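PDB 4MRU: SusD homolog from Bacteroides thetaiotaomicron, which probably binds mucin O-glycans at the cell surface, as a SusD-like, TPR-like lipoprotein thought to aid glycan capture. Local coordinates for residues G56-R62 / W255-G261; W65-T71 / I296-S300; A348-Y352 / T397-E402. All coordinates share one frame; numbering follows the deposited sequence.

Contact 1: G56-R62 / W255-G261; sequences GYFGETR and WKDYRVG
With CG turned opposite its own carbonyl carbon (chi1 -61°) and the chain bent at chi2, Arg62 carries its guanidinium to Asp257 and Trp255, just ahead of strand 258-260. The motif is a two-stranded antiparallel ribbon, strand 58-60 against strand 258-260, in a protein rich in helix and poor in strand. Gly59 and Arg259 form its hydrogen-bonded pair, Gly59 N reaching Arg259 O at 2.9 Å and Arg259 N returning the bond to Gly59 O. Past the strand ends the pairing continues in altered form: Gly261 N binds Tyr57 O, and Thr61 N binds Asp257 O, in both cases from above the carbonyl plane. Thr61 takes a second hold through its hydroxyl, which meets Lys256 O on a lone pair at 2.8 Å, while its CG2 lies 3.6 Å from Arg259 CG. On the face of the ribbon that carries Glu60 and Tyr258, Glu60 CG lies against Tyr258 CE1, and the Glu60 carboxylate goes on to Ser70. Arg62 NE forms a salt bridge with Asp257 OD1 at 3.0 Å on the anti side, the two group planes standing 89° apart, and NH1 pairs with Asp304. Arg62 NH2 reaches Trp255 O at 2.8 Å, close to the guanidinium plane.

Contact 2: W65-T71 / I296-S300; sequences WLEKYST and IGINS
Lys68 reaches across from loop 65-71 to loop 296-300 and places NZ 2.8 Å from Ile298 O, nearly in line with the carbonyl bond. A bend at chi3 (-70°) in an otherwise extended chain turns the ammonium toward that oxygen. The close packing lies at the buried 70-71 end. Here Ser70 CB rests 3.8 Å from Ile296 CG2, Ser70 O comes 3.4 Å from Gly297 CA, and the methyl CG2 of Thr71 presses on the peptide between Gly297 and Ile298. A water accepts from Lys68 NZ and Ile298 N and donates to Ser70 OG, which also bonds Glu60. Toward exposed Leu66 and partly exposed Asn299 the loops part, Leu66 CD2 staying 4.2 Å from Asn299 CG, and water mediates much of the polar contact. One water accepts from Asn299 ND2 and donates to Thr71 OG1, with a weak bond to Leu66 O; another lies between Trp65 O and Asn299 ND2. Asn73 and Lys449 flank this side, bonding Thr71 OG1 and Asn299 OD1 respectively. A methionine in place of Lys68 would probably leave Ile298 O without its charged donor and the water beside Ser70 with one mate fewer. Lys68 also makes a long, weak ion pair with Glu60, so the chemistry implies a buried ammonium steadied mainly by a carbonyl and ordered water, with perhaps some help from that carboxylate.

Contact 3: A348-Y352 / T397-E402; sequences AKDFY and TVKWNE. With EDO (1,2-ethanediol), chain L.
Tyr352 OH donates to Val398 O at 2.6 Å, in the carbonyl plane and on a lone pair, tying helix 348-363 to the loop that leads into helix 408-423. The tyrosine reaches it because its CG stands opposite the backbone N (chi1 171°), which sends the ring out from the helix toward the loop; Val398 CG1 lies beside the same hydroxyl. Between this bond and a salt bridge at the other end sits the indole of Trp400. Lys349 lies over one face of it: CB is 3.6 Å from the centroid of the five-membered ring and 8° off its normal, a CH-pi contact, and Lys349 CG is 3.6 Å from Trp400 CG. Ala348 CB meets the benzo part at Trp400 CH2, while Tyr352 CD2 approaches Trp400 CE3 at 3.7 Å with the two ring planes at 44°. Fully extended, Lys349 continues past the indole and delivers NZ to the syn lone pair of Glu402 OE2 at 2.7 Å. A water accepts from the same NZ and donates to Glu402 OE1, so both carboxylate oxygens are engaged. Lys399 NZ hydrogen-bonds both hydroxyls of a 1,2-ethanediol, probably from the crystallisation liquor. Trp400 also touches Asn411 of helix 408-423, and Ala348 and Tyr352 pack on Ala338 and Phe332, placing this contact between helix 327-339 and helix 408-423.

Contacts 1 and 2 form one neighbourhood, their centres about 11 Å apart and their segments alternating along the chain. They meet directly: Glu60 OE1 of contact 1 lies 2.6 Å from Ser70 OG of contact 2, a probable hydrogen bond, and Ile296 CD1 packs 3.6 Å from Gly56 CA. Contact 3 closes a later part of the chain, its centre about 32 Å from that of contact 1 and 36 Å from that of contact 2. It alone borders a known ion site: the side chain of Lys349 is about 6 Å from that of Asn373, a magnesium-binding residue in a structure of this protein, though no ion is bound to it here. A magnesium ion does lie about 4 Å from the Lys349 side chain.

Contact 1: G56-R62 / W255-G261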
loop_
_atom_site.group_PDB
_atom_site.type_symbol
_atom_site.label_atom_id
_atom_site.label_comp_id
_atom_site.label_asym_id
_atom_site.label_seq_id
_atom_site.Cartn_x
_atom_site.Cartn_y
_atom_site.Cartn_z
ATOM N N GLY A 56 -2.995 9.544 -3.576
ATOM C CA GLY A 56 -3.804 10.191 -4.625
ATOM C C GLY A 56 -5.033 9.415 -5.014
ATOM O O GLY A 56 -5.577 9.588 -6.126
ATOM N N TYR A 57 -5.550 8.592 -4.087
ATOM C CA TYR A 57 -6.691 7.720 -4.388
ATOM C C TYR A 57 -8.033 8.265 -3.899
ATOM O O TYR A 57 -9.046 8.117 -4.599
ATOM C CB TYR A 57 -6.531 6.360 -3.752
ATOM C CG TYR A 57 -5.525 5.397 -4.343
ATOM C CD1 TYR A 57 -5.000 5.539 -5.630
ATOM C CD2 TYR A 57 -5.172 4.263 -3.631
ATOM C CE1 TYR A 57 -4.127 4.583 -6.144
ATOM C CE2 TYR A 57 -4.289 3.329 -4.135
ATOM C CZ TYR A 57 -3.757 3.494 -5.373
ATOM O OH TYR A 57 -2.906 2.556 -5.848
ATOM N N PHE A 58 -8.049 8.875 -2.717
ATOM C CA PHE A 58 -9.284 9.315 -2.066
ATOM C C PHE A 58 -9.091 10.614 -1.340
ATOM O O PHE A 58 -8.018 10.908 -0.814
ATOM C CB PHE A 58 -9.789 8.353 -0.993
ATOM C CG PHE A 58 -9.950 6.955 -1.449
ATOM C CD1 PHE A 58 -10.818 6.657 -2.463
ATOM C CD2 PHE A 58 -9.197 5.963 -0.890
ATOM C CE1 PHE A 58 -10.948 5.375 -2.909
ATOM C CE2 PHE A 58 -9.309 4.665 -1.357
ATOM C CZ PHE A 58 -10.174 4.381 -2.371
ATOM N N GLY A 59 -10.177 11.371 -1.291
ATOM C CA GLY A 59 -10.275 12.531 -0.415
ATOM C C GLY A 59 -11.544 12.408 0.471
ATOM O O GLY A 59 -12.466 11.626 0.192
ATOM N N GLU A 60 -11.556 13.236 1.491
ATOM C CA GLU A 60 -12.549 13.212 2.531
ATOM C C GLU A 60 -13.664 14.168 2.108
ATOM O O GLU A 60 -13.437 15.270 1.624
ATOM C CB GLU A 60 -11.920 13.606 3.881
ATOM C CG GLU A 60 -10.625 12.866 4.282
ATOM C CD GLU A 60 -9.361 13.684 4.130
ATOM O OE1 GLU A 60 -9.320 14.533 3.226
ATOM O OE2 GLU A 60 -8.395 13.445 4.903
ATOM N N THR A 61 -14.888 13.731 2.285
ATOM C CA THR A 61 -16.059 14.523 1.910
ATOM C C THR A 61 -16.544 15.438 2.985
ATOM O O THR A 61 -17.364 16.331 2.724
ATOM C CB THR A 61 -17.263 13.595 1.611
ATOM O OG1 THR A 61 -17.536 12.797 2.777
ATOM C CG2 THR A 61 -16.974 12.725 0.442
ATOM N N ARG A 62 -16.025 15.277 4.204
ATOM C CA ARG A 62 -16.584 16.015 5.335
ATOM C C ARG A 62 -15.913 17.373 5.508
ATOM O O ARG A 62 -14.809 17.461 6.038
ATOM C CB ARG A 62 -16.499 15.189 6.628
ATOM C CG ARG A 62 -17.298 13.879 6.526
ATOM C CD ARG A 62 -18.786 14.147 6.275
ATOM N NE ARG A 62 -19.514 12.928 5.954
ATOM C CZ ARG A 62 -20.778 12.879 5.561
ATOM N NH1 ARG A 62 -21.498 14.009 5.442
ATOM N NH2 ARG A 62 -21.327 11.685 5.296
ATOM N N TRP A 255 -21.497 5.437 5.054
ATOM C CA TRP A 255 -21.066 6.704 5.684
ATOM C C TRP A 255 -20.812 7.791 4.660
ATOM O O TRP A 255 -21.041 8.967 4.939
ATOM C CB TRP A 255 -19.783 6.517 6.452
ATOM C CG TRP A 255 -19.775 5.455 7.501
ATOM C CD1 TRP A 255 -20.815 4.685 7.936
ATOM C CD2 TRP A 255 -18.632 5.047 8.248
ATOM N NE1 TRP A 255 -20.378 3.798 8.897
ATOM C CE2 TRP A 255 -19.043 4.026 9.123
ATOM C CE3 TRP A 255 -17.294 5.456 8.262
ATOM C CZ2 TRP A 255 -18.167 3.422 10.004
ATOM C CZ3 TRP A 255 -16.426 4.846 9.136
ATOM C CH2 TRP A 255 -16.855 3.820 9.971
ATOM N N LYS A 256 -20.320 7.394 3.497
ATOM C CA LYS A 256 -20.013 8.308 2.398
ATOM C C LYS A 256 -19.007 9.408 2.816
ATOM O O LYS A 256 -19.177 10.568 2.445
ATOM C CB LYS A 256 -21.316 8.918 1.831
ATOM C CG LYS A 256 -22.370 7.847 1.497
ATOM C CD LYS A 256 -23.615 8.453 0.874
ATOM C CE LYS A 256 -24.763 7.478 0.967
ATOM N NZ LYS A 256 -25.895 7.899 0.096
ATOM N N ASP A 257 -17.984 9.013 3.582
ATOM C CA ASP A 257 -16.968 9.901 4.092
ATOM C C ASP A 257 -15.807 10.137 3.097
ATOM O O ASP A 257 -14.972 10.986 3.328
ATOM C CB ASP A 257 -16.375 9.362 5.392
ATOM C CG ASP A 257 -17.246 9.601 6.610
ATOM O OD1 ASP A 257 -18.294 10.271 6.511
ATOM O OD2 ASP A 257 -16.858 9.091 7.680
ATOM N N TYR A 258 -15.732 9.370 2.019
ATOM C CA TYR A 258 -14.633 9.461 1.051
ATOM C C TYR A 258 -15.137 9.373 -0.374
ATOM O O TYR A 258 -16.078 8.613 -0.682
ATOM C CB TYR A 258 -13.563 8.356 1.281
ATOM C CG TYR A 258 -13.147 8.338 2.716
ATOM C CD1 TYR A 258 -12.211 9.237 3.189
ATOM C CD2 TYR A 258 -13.841 7.547 3.658
ATOM C CE1 TYR A 258 -11.907 9.301 4.556
ATOM C CE2 TYR A 258 -13.538 7.633 5.021
ATOM C CZ TYR A 258 -12.583 8.512 5.440
ATOM O OH TYR A 258 -12.330 8.622 6.771
ATOM N N ARG A 259 -14.473 10.109 -1.264
ATOM C CA ARG A 259 -14.690 9.937 -2.684
ATOM C C ARG A 259 -13.332 9.863 -3.366
ATOM O O ARG A 259 -12.290 10.119 -2.772
ATOM C CB ARG A 259 -15.566 11.060 -3.275
ATOM C CG ARG A 259 -17.018 11.100 -2.812
ATOM C CD ARG A 259 -17.713 9.916 -3.412
ATOM N NE ARG A 259 -19.116 9.667 -3.053
ATOM C CZ ARG A 259 -19.546 8.711 -2.224
ATOM N NH1 ARG A 259 -18.710 7.984 -1.489
ATOM N NH2 ARG A 259 -20.842 8.495 -2.121
ATOM N N VAL A 260 -13.366 9.516 -4.627
ATOM C CA VAL A 260 -12.168 9.313 -5.385
ATOM C C VAL A 260 -11.430 10.625 -5.627
ATOM O O VAL A 260 -12.026 11.668 -5.889
ATOM C CB VAL A 260 -12.503 8.606 -6.732
ATOM C CG1 VAL A 260 -11.244 8.394 -7.544
ATOM C CG2 VAL A 260 -13.173 7.286 -6.464
ATOM N N GLY A 261 -10.100 10.537 -5.558
ATOM C CA GLY A 261 -9.228 11.660 -5.714
ATOM C C GLY A 261 -8.957 12.060 -7.157
ATOM O O GLY A 261 -9.126 11.263 -8.098
#

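Contact 2: W65-T71 / I296-S300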
loop_
_atom_site.group_PDB
_atom_site.type_symbol
_atom_site.label_atom_id
_atom_site.label_comp_id
_atom_site.label_asym_id
_atom_site.label_seq_id
_atom_site.Cartn_x
_atom_site.Cartn_y
_atom_site.Cartn_z
ATOM N N TRP A 65 -14.274 18.883 8.689
ATOM C CA TRP A 65 -12.997 18.398 9.217
ATOM C C TRP A 65 -11.874 19.373 8.829
ATOM O O TRP A 65 -11.542 19.500 7.640
ATOM C CB TRP A 65 -12.637 16.999 8.711
ATOM C CG TRP A 65 -13.579 15.860 9.083
ATOM C CD1 TRP A 65 -14.651 15.924 9.928
ATOM C CD2 TRP A 65 -13.487 14.502 8.660
ATOM N NE1 TRP A 65 -15.251 14.695 10.021
ATOM C CE2 TRP A 65 -14.551 13.802 9.267
ATOM C CE3 TRP A 65 -12.632 13.803 7.807
ATOM C CZ2 TRP A 65 -14.771 12.464 9.060
ATOM C CZ3 TRP A 65 -12.866 12.466 7.597
ATOM C CH2 TRP A 65 -13.940 11.817 8.204
ATOM N N LEU A 66 -11.247 19.972 9.833
ATOM C CA LEU A 66 -10.145 20.936 9.604
ATOM C C LEU A 66 -8.750 20.458 10.019
ATOM O O LEU A 66 -7.760 21.129 9.709
ATOM C CB LEU A 66 -10.466 22.235 10.331
ATOM C CG LEU A 66 -11.780 22.905 9.856
ATOM C CD1 LEU A 66 -12.051 24.158 10.663
ATOM C CD2 LEU A 66 -11.748 23.226 8.385
ATOM N N GLU A 67 -8.685 19.318 10.716
ATOM C CA GLU A 67 -7.438 18.636 11.050
ATOM C C GLU A 67 -7.438 17.268 10.406
ATOM O O GLU A 67 -7.836 16.269 11.020
ATOM C CB GLU A 67 -7.280 18.521 12.561
ATOM C CG GLU A 67 -7.320 19.861 13.265
ATOM C CD GLU A 67 -7.193 19.693 14.777
ATOM O OE1 GLU A 67 -6.060 19.520 15.283
ATOM O OE2 GLU A 67 -8.219 19.739 15.463
ATOM N N LYS A 68 -6.930 17.232 9.162
ATOM C CA LYS A 68 -7.046 16.095 8.301
ATOM C C LYS A 68 -5.699 15.547 7.859
ATOM O O LYS A 68 -4.708 16.269 7.683
ATOM C CB LYS A 68 -7.818 16.483 7.048
ATOM C CG LYS A 68 -9.241 16.925 7.265
ATOM C CD LYS A 68 -10.023 16.958 5.943
ATOM C CE LYS A 68 -9.536 18.087 5.040
ATOM N NZ LYS A 68 -10.359 18.207 3.806
ATOM N N TYR A 69 -5.685 14.241 7.608
ATOM C CA TYR A 69 -4.527 13.624 7.011
ATOM C C TYR A 69 -4.220 14.319 5.679
ATOM O O TYR A 69 -3.036 14.647 5.415
ATOM C CB TYR A 69 -4.720 12.121 6.783
ATOM C CG TYR A 69 -4.529 11.235 8.020
ATOM C CD1 TYR A 69 -5.528 11.085 8.972
ATOM C CD2 TYR A 69 -3.336 10.566 8.224
ATOM C CE1 TYR A 69 -5.349 10.253 10.085
ATOM C CE2 TYR A 69 -3.137 9.759 9.339
ATOM C CZ TYR A 69 -4.131 9.606 10.262
ATOM O OH TYR A 69 -3.903 8.776 11.318
ATOM N N SER A 70 -5.246 14.599 4.862
ATOM C CA SER A 70 -5.002 15.125 3.480
ATOM C C SER A 70 -4.347 16.520 3.456
ATOM O O SER A 70 -3.661 16.873 2.480
ATOM C CB SER A 70 -6.272 15.153 2.670
ATOM O OG SER A 70 -7.210 15.993 3.277
ATOM N N THR A 71 -4.533 17.280 4.530
ATOM C CA THR A 71 -3.908 18.624 4.660
ATOM C C THR A 71 -2.677 18.626 5.586
ATOM O O THR A 71 -2.153 19.692 5.953
ATOM C CB THR A 71 -4.941 19.686 5.094
ATOM O OG1 THR A 71 -5.620 19.284 6.289
ATOM C CG2 THR A 71 -5.923 19.919 3.951
ATOM N N ILE A 296 -7.309 16.514 -3.629
ATOM C CA ILE A 296 -6.875 16.105 -2.284
ATOM C C ILE A 296 -6.068 17.209 -1.602
ATOM O O ILE A 296 -5.157 17.747 -2.196
ATOM C CB ILE A 296 -6.042 14.811 -2.340
ATOM C CG1 ILE A 296 -6.931 13.687 -2.848
ATOM C CG2 ILE A 296 -5.444 14.468 -0.972
ATOM C CD1 ILE A 296 -6.181 12.454 -3.248
ATOM N N GLY A 297 -6.429 17.505 -0.359
ATOM C CA GLY A 297 -5.784 18.571 0.418
ATOM C C GLY A 297 -6.379 19.968 0.276
ATOM O O GLY A 297 -5.689 20.920 -0.106
ATOM N N ILE A 298 -7.650 20.077 0.630
ATOM C CA ILE A 298 -8.420 21.256 0.478
ATOM C C ILE A 298 -9.316 21.444 1.705
ATOM O O ILE A 298 -9.476 20.516 2.458
ATOM C CB ILE A 298 -9.345 21.143 -0.738
ATOM C CG1 ILE A 298 -10.300 19.963 -0.579
ATOM C CG2 ILE A 298 -8.522 21.031 -2.036
ATOM C CD1 ILE A 298 -11.439 19.928 -1.577
ATOM N N ASN A 299 -9.893 22.643 1.846
ATOM C CA ASN A 299 -10.985 22.923 2.772
ATOM C C ASN A 299 -12.125 23.472 1.928
ATOM O O ASN A 299 -12.198 24.660 1.681
ATOM C CB ASN A 299 -10.575 23.918 3.868
ATOM C CG ASN A 299 -9.497 23.390 4.841
ATOM O OD1 ASN A 299 -8.812 24.184 5.475
ATOM N ND2 ASN A 299 -9.407 22.118 5.008
ATOM N N SER A 300 -12.975 22.604 1.396
ATOM C CA SER A 300 -14.011 23.054 0.478
ATOM C C SER A 300 -14.979 24.018 1.151
ATOM O O SER A 300 -15.372 23.786 2.285
ATOM C CB SER A 300 -14.825 21.867 -0.055
ATOM O OG SER A 300 -15.908 22.301 -0.886
HETATM O O HOH W 1 -12.289 20.478 5.134
HETATM O O HOH W 2 -7.700 20.944 6.892
HETATM O O HOH W 3 -8.778 17.381 1.482
#

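Contact 3: A348-Y352 / T397-E402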
loop_
_atom_site.group_PDB
_atom_site.type_symbol
_atom_site.label_atom_id
_atom_site.label_comp_id
_atom_site.label_asym_id
_atom_site.label_seq_id
_atom_site.Cartn_x
_atom_site.Cartn_y
_atom_site.Cartn_z
ATOM N N ALA A 348 12.365 -6.418 -19.044
ATOM C CA ALA A 348 11.593 -5.349 -18.410
ATOM C C ALA A 348 10.318 -5.003 -19.166
ATOM O O ALA A 348 9.260 -4.950 -18.543
ATOM C CB ALA A 348 12.454 -4.104 -18.249
ATOM N N LYS A 349 10.386 -4.812 -20.491
ATOM C CA LYS A 349 9.166 -4.497 -21.255
ATOM C C LYS A 349 8.107 -5.614 -21.166
ATOM O O LYS A 349 6.916 -5.347 -21.040
ATOM C CB LYS A 349 9.467 -4.235 -22.732
ATOM C CG LYS A 349 8.245 -3.931 -23.599
ATOM C CD LYS A 349 8.578 -3.887 -25.065
ATOM C CE LYS A 349 7.372 -3.453 -25.890
ATOM N NZ LYS A 349 7.655 -3.361 -27.340
ATOM N N ASP A 350 8.558 -6.874 -21.257
ATOM C CA ASP A 350 7.636 -7.995 -21.196
ATOM C C ASP A 350 6.922 -8.086 -19.838
ATOM O O ASP A 350 5.722 -8.319 -19.789
ATOM C CB ASP A 350 8.359 -9.290 -21.533
ATOM C CG ASP A 350 8.826 -9.295 -22.980
ATOM O OD1 ASP A 350 8.223 -8.547 -23.791
ATOM O OD2 ASP A 350 9.789 -10.000 -23.300
ATOM N N PHE A 351 7.667 -7.897 -18.753
ATOM C CA PHE A 351 7.041 -7.878 -17.417
ATOM C C PHE A 351 6.072 -6.719 -17.275
ATOM O O PHE A 351 5.013 -6.875 -16.683
ATOM C CB PHE A 351 8.090 -7.802 -16.313
ATOM C CG PHE A 351 8.826 -9.108 -16.090
ATOM C CD1 PHE A 351 8.123 -10.281 -15.840
ATOM C CD2 PHE A 351 10.201 -9.163 -16.136
ATOM C CE1 PHE A 351 8.784 -11.490 -15.625
ATOM C CE2 PHE A 351 10.881 -10.374 -15.936
ATOM C CZ PHE A 351 10.169 -11.547 -15.695
ATOM N N TYR A 352 6.451 -5.558 -17.806
ATOM C CA TYR A 352 5.586 -4.400 -17.768
ATOM C C TYR A 352 4.284 -4.696 -18.489
ATOM O O TYR A 352 3.183 -4.472 -17.950
ATOM C CB TYR A 352 6.289 -3.184 -18.402
ATOM C CG TYR A 352 5.420 -1.952 -18.611
ATOM C CD1 TYR A 352 5.047 -1.137 -17.540
ATOM C CD2 TYR A 352 4.998 -1.592 -19.870
ATOM C CE1 TYR A 352 4.275 -0.020 -17.733
ATOM C CE2 TYR A 352 4.252 -0.461 -20.079
ATOM C CZ TYR A 352 3.884 0.319 -19.005
ATOM O OH TYR A 352 3.151 1.433 -19.251
ATOM N N THR A 397 3.282 8.453 -20.573
ATOM C CA THR A 397 2.347 7.655 -21.356
ATOM C C THR A 397 2.478 6.207 -21.040
ATOM O O THR A 397 3.446 5.762 -20.390
ATOM C CB THR A 397 2.620 7.838 -22.850
ATOM O OG1 THR A 397 3.919 7.362 -23.128
ATOM C CG2 THR A 397 2.533 9.325 -23.277
ATOM N N VAL A 398 1.525 5.427 -21.522
ATOM C CA VAL A 398 1.551 3.970 -21.289
ATOM C C VAL A 398 2.583 3.242 -22.151
ATOM O O VAL A 398 3.283 2.343 -21.672
ATOM C CB VAL A 398 0.194 3.316 -21.562
ATOM C CG1 VAL A 398 0.273 1.812 -21.307
ATOM C CG2 VAL A 398 -0.895 3.946 -20.693
ATOM N N LYS A 399 2.707 3.658 -23.398
ATOM C CA LYS A 399 3.560 2.929 -24.344
ATOM C C LYS A 399 5.039 2.887 -23.899
ATOM O O LYS A 399 5.670 3.915 -23.636
ATOM C CB LYS A 399 3.427 3.521 -25.752
ATOM C CG LYS A 399 4.151 2.750 -26.869
ATOM C CD LYS A 399 3.906 3.381 -28.230
ATOM C CE LYS A 399 4.498 2.586 -29.387
ATOM N NZ LYS A 399 5.984 2.532 -29.267
ATOM N N TRP A 400 5.589 1.683 -23.886
ATOM C CA TRP A 400 7.003 1.447 -23.502
ATOM C C TRP A 400 7.993 2.253 -24.353
ATOM O O TRP A 400 7.830 2.388 -25.567
ATOM C CB TRP A 400 7.324 -0.058 -23.556
ATOM C CG TRP A 400 8.698 -0.413 -23.050
ATOM C CD1 TRP A 400 9.824 -0.631 -23.799
ATOM C CD2 TRP A 400 9.089 -0.553 -21.687
ATOM N NE1 TRP A 400 10.884 -0.896 -22.979
ATOM C CE2 TRP A 400 10.445 -0.880 -21.678
ATOM C CE3 TRP A 400 8.416 -0.425 -20.470
ATOM C CZ2 TRP A 400 11.153 -1.105 -20.490
ATOM C CZ3 TRP A 400 9.108 -0.702 -19.282
ATOM C CH2 TRP A 400 10.450 -1.027 -19.307
ATOM N N ASN A 401 9.006 2.820 -23.697
ATOM C CA ASN A 401 10.032 3.580 -24.386
ATOM C C ASN A 401 11.121 2.584 -24.738
ATOM O O ASN A 401 11.776 2.059 -23.862
ATOM C CB ASN A 401 10.579 4.710 -23.529
ATOM C CG ASN A 401 11.594 5.571 -24.268
ATOM O OD1 ASN A 401 12.382 5.074 -25.071
ATOM N ND2 ASN A 401 11.628 6.842 -23.948
ATOM N N GLU A 402 11.331 2.357 -26.014
ATOM C CA GLU A 402 12.219 1.271 -26.491
ATOM C C GLU A 402 13.696 1.530 -26.236
ATOM O O GLU A 402 14.535 0.668 -26.514
ATOM C CB GLU A 402 11.975 1.040 -27.982
ATOM C CG GLU A 402 10.567 0.569 -28.347
ATOM C CD GLU A 402 10.166 -0.776 -27.767
ATOM O OE1 GLU A 402 11.039 -1.637 -27.447
ATOM O OE2 GLU A 402 8.938 -1.017 -27.680
HETATM C C1 EDO L . 7.146 6.050 -28.351
HETATM O O1 EDO L . 7.418 4.730 -27.819
HETATM C C2 EDO L . 7.116 6.109 -29.876
HETATM O O2 EDO L . 6.204 5.152 -30.460
HETATM O O HOH W 4 10.412 -4.074 -28.426
#